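PDB 1K32: tricorn protease from Thermoplasma acidophilum, which hydrolyses peptides as a serine protease, probably degrading the oligopeptides released by the proteasome into smaller fragments. Local coordinates for residues Arg239-His251 against Leu260-Pro272. Residues are numbered along the deposited sequence; the frame is centred on the assembly and turned at random.
Sequences RKHTSFTDYYPRH and LFSKGGSIYIFNP
Lys263 sends its side chain along the loop 241-248 to Asp246, and its course can be followed atom by atom. Lys263 CB lies 4.1 Å from Tyr248 O; CG, anti to the backbone N (chi1 -176°), passes Tyr247 O, a carbonyl oxygen buried by the contact and without a hydrogen-bond partner in the model. CD continues alongside the same oxygen. Bends at chi3 and chi4 then lay CE over one face of the Phe244 ring, 3.7 Å from its centroid and 27° off the normal, a CH-pi contact; Thr242 CB lies over the opposite face, toward its rim. NZ ends in a salt bridge, 3.0 Å from Asp246 OD2 on its syn lone pair, with a weaker bond to OD1. Asp246 OD2 also accepts from Tyr247 N, met from above the carboxylate plane, so two donors grip this oxygen, which should limit the carboxylate's turning. Phe244 CZ touches Phe261 CZ at 3.5 Å, the rings oblique. An alanine at Phe244 is likely to open a gap beside Phe261 CZ and leave the lysine's end freer to turn. Gly264 CA sits over a face of the Tyr247 ring, where a CB would clash with CD1. Backbone bonds Arg250 N to Ser262 O (2.8 Å) and Ser262 N to Arg250 O (2.9 Å, 173°) make a hydrogen-bonded antiparallel pair. The loop joins outermost strand 239-240 of one four-stranded sheet to strand 249-254, first of the next, as beta-propeller blades are connected.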
loop_
_atom_site.group_PDB
_atom_site.type_symbol
_atom_site.label_atom_id
_atom_site.label_comp_id
_atom_site.label_asym_id
_atom_site.label_seq_id
_atom_site.Cartn_x
_atom_site.Cartn_y
_atom_site.Cartn_z
ATOM N N ARG A 239 -87.995 -0.135 -0.233
ATOM C CA ARG A 239 -88.420 -1.271 -1.044
ATOM C C ARG A 239 -87.244 -2.184 -1.395
ATOM O O ARG A 239 -86.116 -1.724 -1.584
ATOM C CB ARG A 239 -89.079 -0.794 -2.338
ATOM C CG ARG A 239 -90.333 0.025 -2.127
ATOM C CD ARG A 239 -90.870 0.546 -3.441
ATOM N NE ARG A 239 -91.973 1.478 -3.233
ATOM C CZ ARG A 239 -92.592 2.132 -4.209
ATOM N NH1 ARG A 239 -93.586 2.961 -3.920
ATOM N NH2 ARG A 239 -92.215 1.959 -5.472
ATOM N N LYS A 240 -87.527 -3.480 -1.487
ATOM C CA LYS A 240 -86.528 -4.487 -1.831
ATOM C C LYS A 240 -86.894 -5.012 -3.220
ATOM O O LYS A 240 -87.951 -5.615 -3.394
ATOM C CB LYS A 240 -86.568 -5.612 -0.789
ATOM C CG LYS A 240 -85.613 -6.773 -1.016
ATOM C CD LYS A 240 -85.722 -7.744 0.154
ATOM C CE LYS A 240 -84.881 -8.991 -0.034
ATOM N NZ LYS A 240 -85.321 -9.817 -1.188
ATOM N N HIS A 241 -86.024 -4.788 -4.204
ATOM C CA HIS A 241 -86.307 -5.204 -5.575
ATOM C C HIS A 241 -85.692 -6.483 -6.127
ATOM O O HIS A 241 -86.002 -6.861 -7.253
ATOM C CB HIS A 241 -85.967 -4.072 -6.543
ATOM C CG HIS A 241 -86.664 -2.791 -6.229
ATOM N ND1 HIS A 241 -86.122 -1.835 -5.400
ATOM C CD2 HIS A 241 -87.878 -2.322 -6.601
ATOM C CE1 HIS A 241 -86.971 -0.833 -5.273
ATOM N NE2 HIS A 241 -88.046 -1.102 -5.991
ATOM N N THR A 242 -84.829 -7.144 -5.365
ATOM C CA THR A 242 -84.199 -8.369 -5.844
ATOM C C THR A 242 -84.076 -9.400 -4.749
ATOM O O THR A 242 -84.125 -9.070 -3.569
ATOM C CB THR A 242 -82.777 -8.104 -6.376
ATOM O OG1 THR A 242 -81.950 -7.615 -5.308
ATOM C CG2 THR A 242 -82.814 -7.083 -7.512
ATOM N N SER A 243 -83.895 -10.652 -5.154
ATOM C CA SER A 243 -83.741 -11.761 -4.219
ATOM C C SER A 243 -82.618 -12.691 -4.668
ATOM O O SER A 243 -82.799 -13.901 -4.741
ATOM C CB SER A 243 -85.051 -12.550 -4.109
ATOM O OG SER A 243 -86.038 -11.803 -3.430
ATOM N N PHE A 244 -81.457 -12.121 -4.966
ATOM C CA PHE A 244 -80.314 -12.909 -5.407
ATOM C C PHE A 244 -79.801 -13.838 -4.299
ATOM O O PHE A 244 -79.911 -13.521 -3.118
ATOM C CB PHE A 244 -79.165 -11.987 -5.826
ATOM C CG PHE A 244 -79.530 -10.982 -6.877
ATOM C CD1 PHE A 244 -79.326 -9.621 -6.652
ATOM C CD2 PHE A 244 -80.027 -11.389 -8.112
ATOM C CE1 PHE A 244 -79.610 -8.681 -7.641
ATOM C CE2 PHE A 244 -80.311 -10.458 -9.108
ATOM C CZ PHE A 244 -80.100 -9.101 -8.869
ATOM N N THR A 245 -79.234 -14.975 -4.691
ATOM C CA THR A 245 -78.663 -15.915 -3.729
ATOM C C THR A 245 -77.305 -16.445 -4.198
ATOM O O THR A 245 -76.571 -17.050 -3.416
ATOM C CB THR A 245 -79.586 -17.134 -3.482
ATOM O OG1 THR A 245 -79.820 -17.806 -4.718
ATOM C CG2 THR A 245 -80.915 -16.701 -2.872
ATOM N N ASP A 246 -76.963 -16.214 -5.466
ATOM C CA ASP A 246 -75.686 -16.697 -5.998
ATOM C C ASP A 246 -74.473 -15.804 -5.707
ATOM O O ASP A 246 -73.526 -16.243 -5.047
ATOM C CB ASP A 246 -75.794 -16.970 -7.506
ATOM C CG ASP A 246 -76.284 -15.772 -8.308
ATOM O OD1 ASP A 246 -76.407 -15.935 -9.536
ATOM O OD2 ASP A 246 -76.550 -14.688 -7.741
ATOM N N TYR A 247 -74.495 -14.570 -6.210
ATOM C CA TYR A 247 -73.413 -13.613 -5.976
ATOM C C TYR A 247 -74.002 -12.240 -5.694
ATOM O O TYR A 247 -75.093 -11.921 -6.161
ATOM C CB TYR A 247 -72.474 -13.522 -7.182
ATOM C CG TYR A 247 -71.905 -14.849 -7.638
ATOM C CD1 TYR A 247 -72.535 -15.600 -8.633
ATOM C CD2 TYR A 247 -70.727 -15.350 -7.088
ATOM C CE1 TYR A 247 -71.996 -16.824 -9.076
ATOM C CE2 TYR A 247 -70.181 -16.571 -7.519
ATOM C CZ TYR A 247 -70.819 -17.296 -8.513
ATOM O OH TYR A 247 -70.268 -18.472 -8.964
ATOM N N TYR A 248 -73.280 -11.441 -4.914
ATOM C CA TYR A 248 -73.713 -10.091 -4.564
ATOM C C TYR A 248 -73.714 -9.170 -5.782
ATOM O O TYR A 248 -72.818 -9.244 -6.622
ATOM C CB TYR A 248 -72.779 -9.471 -3.519
ATOM C CG TYR A 248 -73.038 -9.857 -2.085
ATOM C CD1 TYR A 248 -73.178 -11.192 -1.711
ATOM C CD2 TYR A 248 -73.111 -8.882 -1.094
ATOM C CE1 TYR A 248 -73.387 -11.545 -0.376
ATOM C CE2 TYR A 248 -73.315 -9.218 0.239
ATOM C CZ TYR A 248 -73.454 -10.551 0.593
ATOM O OH TYR A 248 -73.665 -10.875 1.914
ATOM N N PRO A 249 -74.734 -8.309 -5.899
ATOM C CA PRO A 249 -74.818 -7.371 -7.020
ATOM C C PRO A 249 -73.823 -6.240 -6.714
ATOM O O PRO A 249 -73.544 -5.946 -5.546
ATOM C CB PRO A 249 -76.272 -6.905 -6.968
ATOM C CG PRO A 249 -76.538 -6.862 -5.481
ATOM C CD PRO A 249 -75.917 -8.188 -5.023
ATOM N N ARG A 250 -73.281 -5.613 -7.749
ATOM C CA ARG A 250 -72.307 -4.549 -7.530
ATOM C C ARG A 250 -72.350 -3.467 -8.586
ATOM O O ARG A 250 -72.752 -3.701 -9.732
ATOM C CB ARG A 250 -70.868 -5.096 -7.578
ATOM C CG ARG A 250 -70.505 -6.180 -6.595
ATOM C CD ARG A 250 -70.481 -5.666 -5.170
ATOM N NE ARG A 250 -70.215 -6.768 -4.261
ATOM C CZ ARG A 250 -70.323 -6.700 -2.945
ATOM N NH1 ARG A 250 -70.057 -7.775 -2.217
ATOM N NH2 ARG A 250 -70.698 -5.564 -2.364
ATOM N N HIS A 251 -71.914 -2.279 -8.181
ATOM C CA HIS A 251 -71.757 -1.191 -9.124
ATOM C C HIS A 251 -72.998 -0.769 -9.908
ATOM O O HIS A 251 -73.013 -0.903 -11.122
ATOM C CB HIS A 251 -70.655 -1.629 -10.100
ATOM C CG HIS A 251 -69.925 -0.505 -10.767
ATOM N ND1 HIS A 251 -68.900 0.183 -10.155
ATOM C CD2 HIS A 251 -70.022 -0.001 -12.021
ATOM C CE1 HIS A 251 -68.393 1.058 -11.005
ATOM N NE2 HIS A 251 -69.055 0.966 -12.144
ATOM N N LEU A 260 -78.080 -0.593 -14.576
ATOM C CA LEU A 260 -77.145 -1.630 -14.971
ATOM C C LEU A 260 -76.268 -2.005 -13.773
ATOM O O LEU A 260 -75.942 -1.153 -12.950
ATOM C CB LEU A 260 -76.275 -1.092 -16.101
ATOM C CG LEU A 260 -75.302 -2.054 -16.759
ATOM C CD1 LEU A 260 -76.051 -3.186 -17.396
ATOM C CD2 LEU A 260 -74.497 -1.295 -17.800
ATOM N N PHE A 261 -75.880 -3.275 -13.676
ATOM C CA PHE A 261 -75.039 -3.717 -12.569
ATOM C C PHE A 261 -74.299 -5.020 -12.898
ATOM O O PHE A 261 -74.604 -5.692 -13.873
ATOM C CB PHE A 261 -75.885 -3.868 -11.284
ATOM C CG PHE A 261 -76.866 -5.021 -11.311
ATOM C CD1 PHE A 261 -76.484 -6.297 -10.888
ATOM C CD2 PHE A 261 -78.172 -4.832 -11.770
ATOM C CE1 PHE A 261 -77.396 -7.373 -10.921
ATOM C CE2 PHE A 261 -79.087 -5.892 -11.808
ATOM C CZ PHE A 261 -78.702 -7.162 -11.385
ATOM N N SER A 262 -73.296 -5.352 -12.103
ATOM C CA SER A 262 -72.542 -6.572 -12.337
ATOM C C SER A 262 -72.798 -7.558 -11.202
ATOM O O SER A 262 -73.074 -7.152 -10.074
ATOM C CB SER A 262 -71.043 -6.265 -12.448
ATOM O OG SER A 262 -70.585 -5.539 -11.319
ATOM N N LYS A 263 -72.722 -8.845 -11.518
ATOM C CA LYS A 263 -72.944 -9.895 -10.531
ATOM C C LYS A 263 -72.340 -11.230 -10.990
ATOM O O LYS A 263 -72.646 -11.725 -12.070
ATOM C CB LYS A 263 -74.454 -10.069 -10.271
ATOM C CG LYS A 263 -74.773 -11.085 -9.177
ATOM C CD LYS A 263 -76.255 -11.127 -8.800
ATOM C CE LYS A 263 -77.147 -11.656 -9.926
ATOM N NZ LYS A 263 -76.886 -13.076 -10.297
ATOM N N GLY A 264 -71.479 -11.809 -10.161
ATOM C CA GLY A 264 -70.866 -13.079 -10.502
ATOM C C GLY A 264 -70.220 -13.166 -11.876
ATOM O O GLY A 264 -70.242 -14.223 -12.496
ATOM N N GLY A 265 -69.650 -12.066 -12.360
ATOM C CA GLY A 265 -69.005 -12.099 -13.660
ATOM C C GLY A 265 -69.880 -11.747 -14.849
ATOM O O GLY A 265 -69.390 -11.708 -15.970
ATOM N N SER A 266 -71.171 -11.505 -14.627
ATOM C CA SER A 266 -72.067 -11.144 -15.724
ATOM C C SER A 266 -72.634 -9.743 -15.538
ATOM O O SER A 266 -72.601 -9.180 -14.443
ATOM C CB SER A 266 -73.223 -12.142 -15.841
ATOM O OG SER A 266 -72.804 -13.363 -16.437
ATOM N N ILE A 267 -73.150 -9.191 -16.627
ATOM C CA ILE A 267 -73.735 -7.860 -16.634
ATOM C C ILE A 267 -75.254 -8.006 -16.730
ATOM O O ILE A 267 -75.761 -8.719 -17.595
ATOM C CB ILE A 267 -73.245 -7.044 -17.855
ATOM C CG1 ILE A 267 -71.713 -6.977 -17.871
ATOM C CG2 ILE A 267 -73.878 -5.659 -17.844
ATOM C CD1 ILE A 267 -71.089 -6.397 -16.619
ATOM N N TYR A 268 -75.970 -7.320 -15.848
ATOM C CA TYR A 268 -77.422 -7.388 -15.831
ATOM C C TYR A 268 -78.079 -6.011 -15.895
ATOM O O TYR A 268 -77.456 -5.000 -15.584
ATOM C CB TYR A 268 -77.909 -8.065 -14.559
ATOM C CG TYR A 268 -77.493 -9.511 -14.367
ATOM C CD1 TYR A 268 -76.234 -9.843 -13.874
ATOM C CD2 TYR A 268 -78.396 -10.542 -14.604
ATOM C CE1 TYR A 268 -75.891 -11.183 -13.609
ATOM C CE2 TYR A 268 -78.065 -11.876 -14.344
ATOM C CZ TYR A 268 -76.821 -12.187 -13.844
ATOM O OH TYR A 268 -76.530 -13.499 -13.546
ATOM N N ILE A 269 -79.352 -5.996 -16.280
ATOM C CA ILE A 269 -80.126 -4.765 -16.350
ATOM C C ILE A 269 -81.364 -4.900 -15.472
ATOM O O ILE A 269 -82.070 -5.906 -15.530
ATOM C CB ILE A 269 -80.623 -4.451 -17.777
ATOM C CG1 ILE A 269 -79.448 -4.156 -18.706
ATOM C CG2 ILE A 269 -81.584 -3.269 -17.731
ATOM C CD1 ILE A 269 -79.876 -3.769 -20.116
ATOM N N PHE A 270 -81.615 -3.885 -14.658
ATOM C CA PHE A 270 -82.790 -3.865 -13.802
ATOM C C PHE A 270 -83.701 -2.736 -14.283
ATOM O O PHE A 270 -83.287 -1.570 -14.328
ATOM C CB PHE A 270 -82.397 -3.616 -12.348
ATOM C CG PHE A 270 -83.573 -3.378 -11.438
ATOM C CD1 PHE A 270 -84.526 -4.368 -11.239
ATOM C CD2 PHE A 270 -83.734 -2.157 -10.794
ATOM C CE1 PHE A 270 -85.622 -4.143 -10.412
ATOM C CE2 PHE A 270 -84.830 -1.924 -9.963
ATOM C CZ PHE A 270 -85.773 -2.919 -9.774
ATOM N N ASN A 271 -84.930 -3.088 -14.660
ATOM C CA ASN A 271 -85.900 -2.096 -15.126
ATOM C C ASN A 271 -86.790 -1.671 -13.959
ATOM O O ASN A 271 -87.656 -2.423 -13.524
ATOM C CB ASN A 271 -86.783 -2.672 -16.240
ATOM C CG ASN A 271 -85.986 -3.147 -17.434
ATOM O OD1 ASN A 271 -85.422 -4.242 -17.424
ATOM N ND2 ASN A 271 -85.931 -2.324 -18.476
ATOM N N PRO A 272 -86.586 -0.455 -13.437
ATOM C CA PRO A 272 -87.389 0.037 -12.316
ATOM C C PRO A 272 -88.884 0.037 -12.624
ATOM O O PRO A 272 -89.711 -0.085 -11.726
ATOM C CB PRO A 272 -86.852 1.444 -12.103
ATOM C CG PRO A 272 -85.434 1.341 -12.573
ATOM C CD PRO A 272 -85.580 0.540 -13.834
HETATM O O HOH W 1 -70.323 -9.992 -7.884
#